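PDB 3MT1: putative carboxynorspermidine decarboxylase protein from Sinorhizobium meliloti, which probably decarboxylates carboxynorspermidine and carboxyspermidine with pyridoxal 5'-phosphate as cofactor, working as a homodimer in polyamine biosynthesis. Local coordinates for residues 259-263 with 264-268; 309-312 with 313-316; 356-359 with 360-364. All coordinates share one frame; numbering follows the deposited sequence.

Interaction 1 (259-263 with 264-268); sequences VDSSI and EAHML
S261 and H266 are joined side chain to side chain: OG of S261 lies 2.7 Å from ND1 of H266, at the edge of the ring and near its plane, and either partner could donate. With OG of S261 opposite its own backbone N (chi1 -179°), the hydroxyl is carried to the imidazole, whose CG stands beside the backbone N of H266. One face of this ring is covered by CB of A265, 3.3 Å above the plane and displaced toward the rim. With an alanine here in place of the imidazole, the buried S261 hydroxyl would probably lose its ring partner, and CB of A265 the ring face it lies against.

Backbone bonds close the turn. O of S262 receives N of A265 at 3.2 Å and N of H266 at 2.9 Å, both weak because the N-H groups point poorly at it. M267 N to I263 O is straighter (3.2 Å, 150° at the hydrogen), although the donor stands above the carbonyl plane. The same I263 O also takes a CA-H contact from L268 CA at 3.2 Å.

Other side chains find their partners beyond the two segments. S262, at the N-cap, gives its OG to D299, and the other oxygen of that carboxylate binds I263 N, so D299 grips the start of the helix twice. I263 packs on F301, L270 and L271. E264 extends to a salt bridge with K328 of the second subunit, and L268 meets L268 of that subunit.

All the touching residues are buried. Helix 263-266, a single turn with S262 at its N-cap, links strand 255-259 of the C-terminal sheet domain to helix 268-273, which carries D269, a probable substrate-binding residue of this class-II decarboxylase.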
loop_
_atom_site.group_PDB
_atom_site.type_symbol
_atom_site.label_atom_id
_atom_site.label_comp_id
_atom_site.label_asym_id
_atom_site.label_seq_id
_atom_site.Cartn_x
_atom_site.Cartn_y
_atom_site.Cartn_z
ATOM N N VAL B 259 11.837 8.687 -11.726
ATOM C CA VAL B 259 12.203 9.331 -10.479
ATOM C C VAL B 259 12.422 8.309 -9.365
ATOM O O VAL B 259 12.017 7.126 -9.473
ATOM C CB VAL B 259 11.172 10.378 -10.029
ATOM C CG1 VAL B 259 10.965 11.421 -11.141
ATOM C CG2 VAL B 259 9.855 9.720 -9.614
ATOM N N ASP B 260 13.068 8.772 -8.294
ATOM C CA ASP B 260 13.504 7.863 -7.261
ATOM C C ASP B 260 12.393 7.567 -6.242
ATOM O O ASP B 260 12.607 7.616 -5.048
ATOM C CB ASP B 260 14.799 8.337 -6.616
ATOM C CG ASP B 260 14.671 9.697 -5.903
ATOM O OD1 ASP B 260 13.621 10.397 -6.014
ATOM O OD2 ASP B 260 15.670 10.065 -5.218
ATOM N N SER B 261 11.223 7.218 -6.738
ATOM C CA SER B 261 10.078 6.994 -5.902
ATOM C C SER B 261 9.142 6.083 -6.677
ATOM O O SER B 261 9.446 5.719 -7.817
ATOM C CB SER B 261 9.395 8.334 -5.630
ATOM O OG SER B 261 8.268 8.220 -4.783
ATOM N N SER B 262 7.999 5.741 -6.084
ATOM C CA SER B 262 7.004 4.855 -6.694
ATOM C C SER B 262 5.599 5.200 -6.181
ATOM O O SER B 262 5.382 5.296 -4.967
ATOM C CB SER B 262 7.358 3.422 -6.323
ATOM O OG SER B 262 6.433 2.490 -6.820
ATOM N N ILE B 263 4.640 5.398 -7.091
ATOM C CA ILE B 263 3.280 5.670 -6.635
ATOM C C ILE B 263 2.698 4.525 -5.819
ATOM O O ILE B 263 1.896 4.771 -4.920
ATOM C CB ILE B 263 2.275 6.102 -7.751
ATOM C CG1 ILE B 263 2.091 5.019 -8.823
ATOM C CG2 ILE B 263 2.699 7.400 -8.381
ATOM C CD1 ILE B 263 0.795 5.151 -9.544
ATOM N N GLU B 264 3.119 3.287 -6.086
ATOM C CA GLU B 264 2.573 2.186 -5.321
ATOM C C GLU B 264 3.034 2.242 -3.870
ATOM O O GLU B 264 2.259 1.961 -2.943
ATOM C CB GLU B 264 2.866 0.799 -5.938
ATOM C CG GLU B 264 2.139 -0.288 -5.151
ATOM C CD GLU B 264 2.089 -1.629 -5.840
ATOM O OE1 GLU B 264 2.297 -1.675 -7.059
ATOM O OE2 GLU B 264 1.873 -2.649 -5.161
ATOM N N ALA B 265 4.286 2.636 -3.677
ATOM C CA ALA B 265 4.882 2.579 -2.355
ATOM C C ALA B 265 4.652 3.856 -1.580
ATOM O O ALA B 265 4.686 3.839 -0.354
ATOM C CB ALA B 265 6.364 2.302 -2.463
ATOM N N HIS B 266 4.448 4.958 -2.285
ATOM C CA HIS B 266 4.598 6.299 -1.669
ATOM C C HIS B 266 3.401 7.223 -1.762
ATOM O O HIS B 266 3.312 8.160 -0.989
ATOM C CB HIS B 266 5.848 7.010 -2.197
ATOM C CG HIS B 266 7.084 6.184 -2.059
ATOM N ND1 HIS B 266 8.136 6.251 -2.946
ATOM C CD2 HIS B 266 7.422 5.240 -1.142
ATOM C CE1 HIS B 266 9.076 5.400 -2.570
ATOM N NE2 HIS B 266 8.664 4.767 -1.484
HETATM N N MSE B 267 2.496 6.965 -2.701
HETATM C CA MSE B 267 1.333 7.825 -2.949
HETATM C C MSE B 267 0.220 6.937 -3.517
HETATM O O MSE B 267 -0.271 7.118 -4.635
HETATM C CB MSE B 267 1.739 8.949 -3.898
HETATM C CG MSE B 267 2.378 10.195 -3.203
HETATM SE SE MSE B 267 2.665 11.541 -4.604
HETATM C CE MSE B 267 0.971 12.515 -4.362
ATOM N N LEU B 268 -0.140 5.941 -2.711
ATOM C CA LEU B 268 -0.834 4.777 -3.167
ATOM C C LEU B 268 -2.243 5.104 -3.632
ATOM O O LEU B 268 -2.786 4.421 -4.492
ATOM C CB LEU B 268 -0.812 3.721 -2.060
ATOM C CG LEU B 268 -1.690 2.454 -2.128
ATOM C CD1 LEU B 268 -1.330 1.545 -3.327
ATOM C CD2 LEU B 268 -1.685 1.645 -0.803
#

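Interaction 2 (309-312 with 313-316); sequences ELKV and GDRI
K311 and D314 are tied together by two hydrogen bonds that run in opposite directions. N of D314 donates to O of K311 (3.0 Å, 153° at the hydrogen), and N of K311 donates to OD2 of D314 (2.8 Å). In the second bond the N-H comes from above the carboxylate plane. CG of D314 sits beside its own backbone N (chi1 -72°), a position that folds the carboxylate back over the preceding chain, with its CG 3.2 Å from O of K311.

Contacts with the aliphatic part of K311 add to this. CB of K311 approaches OD2 of D314 to 3.6 Å, and CG and CD follow along the same oxygen. The bent lysine then carries its amino group off: NZ of K311 ends 5.8 Å from OD2 of D314, too far for a salt bridge.

The backbone here is a type II beta turn from K311 to D314 that brings the chain into strand 315-318 of the C-terminal sheet, next to strand 240-251. G313 takes the third position with positive phi (110°), where a CB would collide with the carbonyl O of V312.

Apolar side chains also meet. CD1 of L310 touches CD1 of I316 at 4.0 Å, the two side chains crossing at about a right angle, and I316 also rests on V244 and V246. R315 points the other way and forms a salt bridge with E243.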
loop_
_atom_site.group_PDB
_atom_site.type_symbol
_atom_site.label_atom_id
_atom_site.label_comp_id
_atom_site.label_asym_id
_atom_site.label_seq_id
_atom_site.Cartn_x
_atom_site.Cartn_y
_atom_site.Cartn_z
ATOM N N GLU B 309 14.004 20.751 -20.940
ATOM C CA GLU B 309 14.421 19.361 -20.986
ATOM C C GLU B 309 14.935 18.867 -19.623
ATOM O O GLU B 309 15.808 19.502 -19.009
ATOM C CB GLU B 309 15.516 19.217 -22.034
ATOM C CG GLU B 309 15.611 17.847 -22.644
ATOM C CD GLU B 309 16.996 17.534 -23.155
ATOM O OE1 GLU B 309 17.871 18.437 -23.179
ATOM O OE2 GLU B 309 17.208 16.371 -23.545
ATOM N N LEU B 310 14.380 17.750 -19.158
ATOM C CA LEU B 310 14.777 17.161 -17.885
ATOM C C LEU B 310 16.054 16.340 -17.999
ATOM O O LEU B 310 16.236 15.568 -18.951
ATOM C CB LEU B 310 13.667 16.260 -17.332
ATOM C CG LEU B 310 12.389 16.880 -16.803
ATOM C CD1 LEU B 310 11.507 15.751 -16.297
ATOM C CD2 LEU B 310 12.667 17.917 -15.702
ATOM N N LYS B 311 16.922 16.492 -17.008
ATOM C CA LYS B 311 18.203 15.811 -17.007
ATOM C C LYS B 311 18.295 14.959 -15.765
ATOM O O LYS B 311 17.728 15.306 -14.726
ATOM C CB LYS B 311 19.371 16.816 -17.006
ATOM C CG LYS B 311 19.216 18.046 -17.914
ATOM C CD LYS B 311 19.837 19.288 -17.219
ATOM C CE LYS B 311 19.609 20.594 -18.001
ATOM N NZ LYS B 311 20.283 20.557 -19.331
ATOM N N VAL B 312 19.022 13.852 -15.863
ATOM C CA VAL B 312 19.378 13.065 -14.690
ATOM C C VAL B 312 19.937 14.005 -13.595
ATOM O O VAL B 312 20.859 14.764 -13.847
ATOM C CB VAL B 312 20.406 11.950 -15.062
ATOM C CG1 VAL B 312 20.929 11.203 -13.801
ATOM C CG2 VAL B 312 19.822 10.976 -16.085
ATOM N N GLY B 313 19.358 13.967 -12.397
ATOM C CA GLY B 313 19.800 14.805 -11.283
ATOM C C GLY B 313 18.800 15.898 -10.934
ATOM O O GLY B 313 18.872 16.497 -9.873
ATOM N N ASP B 314 17.857 16.155 -11.835
ATOM C CA ASP B 314 16.902 17.249 -11.661
ATOM C C ASP B 314 15.866 16.876 -10.641
ATOM O O ASP B 314 15.462 15.713 -10.539
ATOM C CB ASP B 314 16.228 17.624 -12.987
ATOM C CG ASP B 314 17.184 18.353 -13.952
ATOM O OD1 ASP B 314 18.298 18.751 -13.520
ATOM O OD2 ASP B 314 16.812 18.537 -15.141
ATOM N N ARG B 315 15.438 17.885 -9.900
ATOM C CA ARG B 315 14.613 17.715 -8.749
ATOM C C ARG B 315 13.198 18.060 -9.153
ATOM O O ARG B 315 12.980 19.078 -9.797
ATOM C CB ARG B 315 15.094 18.661 -7.655
ATOM C CG ARG B 315 14.033 18.934 -6.622
ATOM C CD ARG B 315 13.795 17.670 -5.737
ATOM N NE ARG B 315 14.970 17.480 -4.900
ATOM C CZ ARG B 315 15.155 18.165 -3.784
ATOM N NH1 ARG B 315 14.218 19.021 -3.407
ATOM N NH2 ARG B 315 16.244 17.989 -3.043
ATOM N N ILE B 316 12.249 17.200 -8.773
ATOM C CA ILE B 316 10.814 17.393 -9.013
ATOM C C ILE B 316 10.027 17.298 -7.690
ATOM O O ILE B 316 10.276 16.394 -6.900
ATOM C CB ILE B 316 10.306 16.326 -10.030
ATOM C CG1 ILE B 316 10.781 16.664 -11.457
ATOM C CG2 ILE B 316 8.758 16.156 -9.984
ATOM C CD1 ILE B 316 10.688 15.501 -12.428
#

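Interaction 3 (356-359 with 360-364)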
loop_
_atom_site.group_PDB
_atom_site.type_symbol
_atom_site.label_atom_id
_atom_site.label_comp_id
_atom_site.label_asym_id
_atom_site.label_seq_id
_atom_site.Cartn_x
_atom_site.Cartn_y
_atom_site.Cartn_z
ATOM N N THR B 356 15.515 2.967 7.114
ATOM C CA THR B 356 16.773 2.356 6.808
ATOM C C THR B 356 16.539 0.901 6.416
ATOM O O THR B 356 15.423 0.385 6.528
ATOM C CB THR B 356 17.640 2.388 8.049
ATOM O OG1 THR B 356 17.071 1.503 9.007
ATOM C CG2 THR B 356 17.689 3.791 8.637
ATOM N N TYR B 357 17.601 0.232 5.992
ATOM C CA TYR B 357 17.554 -1.178 5.662
ATOM C C TYR B 357 16.899 -2.017 6.768
ATOM O O TYR B 357 16.075 -2.915 6.506
ATOM C CB TYR B 357 18.976 -1.702 5.339
ATOM C CG TYR B 357 18.988 -3.181 5.132
ATOM C CD1 TYR B 357 18.492 -3.730 3.949
ATOM C CD2 TYR B 357 19.443 -4.042 6.124
ATOM C CE1 TYR B 357 18.484 -5.095 3.747
ATOM C CE2 TYR B 357 19.430 -5.428 5.937
ATOM C CZ TYR B 357 18.943 -5.931 4.741
ATOM O OH TYR B 357 18.875 -7.264 4.525
ATOM N N ALA B 358 17.271 -1.723 8.004
ATOM C CA ALA B 358 16.765 -2.472 9.146
ATOM C C ALA B 358 15.230 -2.311 9.284
ATOM O O ALA B 358 14.558 -3.234 9.714
ATOM C CB ALA B 358 17.495 -2.047 10.424
ATOM N N ASP B 359 14.669 -1.156 8.918
ATOM C CA ASP B 359 13.222 -1.048 8.838
ATOM C C ASP B 359 12.714 -2.012 7.786
ATOM O O ASP B 359 11.866 -2.829 8.069
ATOM C CB ASP B 359 12.795 0.376 8.524
ATOM C CG ASP B 359 13.071 1.314 9.661
ATOM O OD1 ASP B 359 12.564 1.056 10.761
ATOM O OD2 ASP B 359 13.812 2.315 9.480
ATOM N N TYR B 360 13.258 -1.966 6.577
ATOM C CA TYR B 360 12.812 -2.896 5.550
ATOM C C TYR B 360 12.883 -4.341 6.007
ATOM O O TYR B 360 11.886 -5.049 5.944
ATOM C CB TYR B 360 13.619 -2.708 4.269
ATOM C CG TYR B 360 13.427 -3.772 3.220
ATOM C CD1 TYR B 360 12.214 -3.907 2.522
ATOM C CD2 TYR B 360 14.482 -4.604 2.872
ATOM C CE1 TYR B 360 12.071 -4.890 1.520
ATOM C CE2 TYR B 360 14.359 -5.570 1.900
ATOM C CZ TYR B 360 13.175 -5.713 1.235
ATOM O OH TYR B 360 13.108 -6.659 0.262
ATOM N N GLU B 361 14.061 -4.749 6.512
ATOM C CA GLU B 361 14.340 -6.149 6.822
ATOM C C GLU B 361 13.399 -6.649 7.896
ATOM O O GLU B 361 12.870 -7.772 7.807
ATOM C CB GLU B 361 15.770 -6.339 7.311
ATOM C CG GLU B 361 16.236 -7.766 7.178
ATOM C CD GLU B 361 17.498 -8.079 7.939
ATOM O OE1 GLU B 361 18.381 -8.789 7.370
ATOM O OE2 GLU B 361 17.602 -7.628 9.101
ATOM N N GLN B 362 13.216 -5.792 8.909
ATOM C CA GLN B 362 12.342 -6.042 10.051
ATOM C C GLN B 362 10.833 -6.044 9.713
ATOM O O GLN B 362 10.015 -6.546 10.489
ATOM C CB GLN B 362 12.664 -5.048 11.185
ATOM C CG GLN B 362 13.957 -5.422 11.902
ATOM C CD GLN B 362 14.606 -4.255 12.624
ATOM O OE1 GLN B 362 14.031 -3.174 12.753
ATOM N NE2 GLN B 362 15.831 -4.462 13.080
ATOM N N SER B 363 10.458 -5.522 8.562
ATOM C CA SER B 363 9.076 -5.645 8.170
ATOM C C SER B 363 8.753 -7.005 7.525
ATOM O O SER B 363 7.589 -7.316 7.333
ATOM C CB SER B 363 8.679 -4.507 7.234
ATOM O OG SER B 363 9.281 -4.715 5.979
ATOM N N LEU B 364 9.760 -7.833 7.240
ATOM C CA LEU B 364 9.557 -9.079 6.454
ATOM C C LEU B 364 9.680 -10.354 7.258
ATOM O O LEU B 364 9.316 -11.424 6.813
ATOM C CB LEU B 364 10.557 -9.164 5.292
ATOM C CG LEU B 364 10.120 -8.253 4.156
ATOM C CD1 LEU B 364 11.251 -7.991 3.177
ATOM C CD2 LEU B 364 8.806 -8.775 3.482
#
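Y357 and E361, one helical turn apart, lie against each other. CB of E361 sits over one face of the Y357 ring, 4.0 Å from its CE2, and the extended glutamate runs on past the phenol. Its carboxylate plane is turned 55° from the ring, with CD of E361 3.8 Å from CE2 of Y357. Y360 reaches the same side of the ring obliquely: CE1 of Y357 lies near the plane of the Y360 ring, at its edge, 4.1 Å from CD2 of Y360. Each of the three side chains has its CG opposite the backbone N (chi1 174° in Y357), which leads them out along one flank of the helix. Y360 also makes an edge-to-face pair with W331.

At the N-terminal end of helix 357-362, D359 turns back toward the N-cap residue T356. Its OD2 accepts N of T356 at 3.0 Å through the anti lone pair and weakly accepts OG1 of T356, as in the N3-to-N-cap half of a capping box, while R353 forms a salt bridge with the same oxygen. At the far end OG of S363 donates to O of Y360 at 2.6 Å.

E361 and Y357 also meet the second subunit: E361 OE1 is salt-bridged to its R69, and the Y357 ring makes a cation-pi contact with its R64. Negative glutamate and electron-rich phenol together probably favour these two arginines here.

In the fold
Interactions 1 and 2 belong to the same C-terminal domain and meet where V259 CG1 packs against I316 CD1 at 4.3 Å, although their centres are about 17 Å apart. Interaction 3 stands apart from both: its nearest atoms are about 10 Å from interaction 1 and about 18 Å from interaction 2. Interaction 1 lies closest to the probable substrate site, with the side chain of L268 about 5 Å from that of D269 and that of M267 about 9 Å from that of E233. Interactions 2 and 3 lie away from that site. Interactions 1 and 3 reach K328 and R69 of the second subunit through glutamates; interaction 2 packs V312 on its R106.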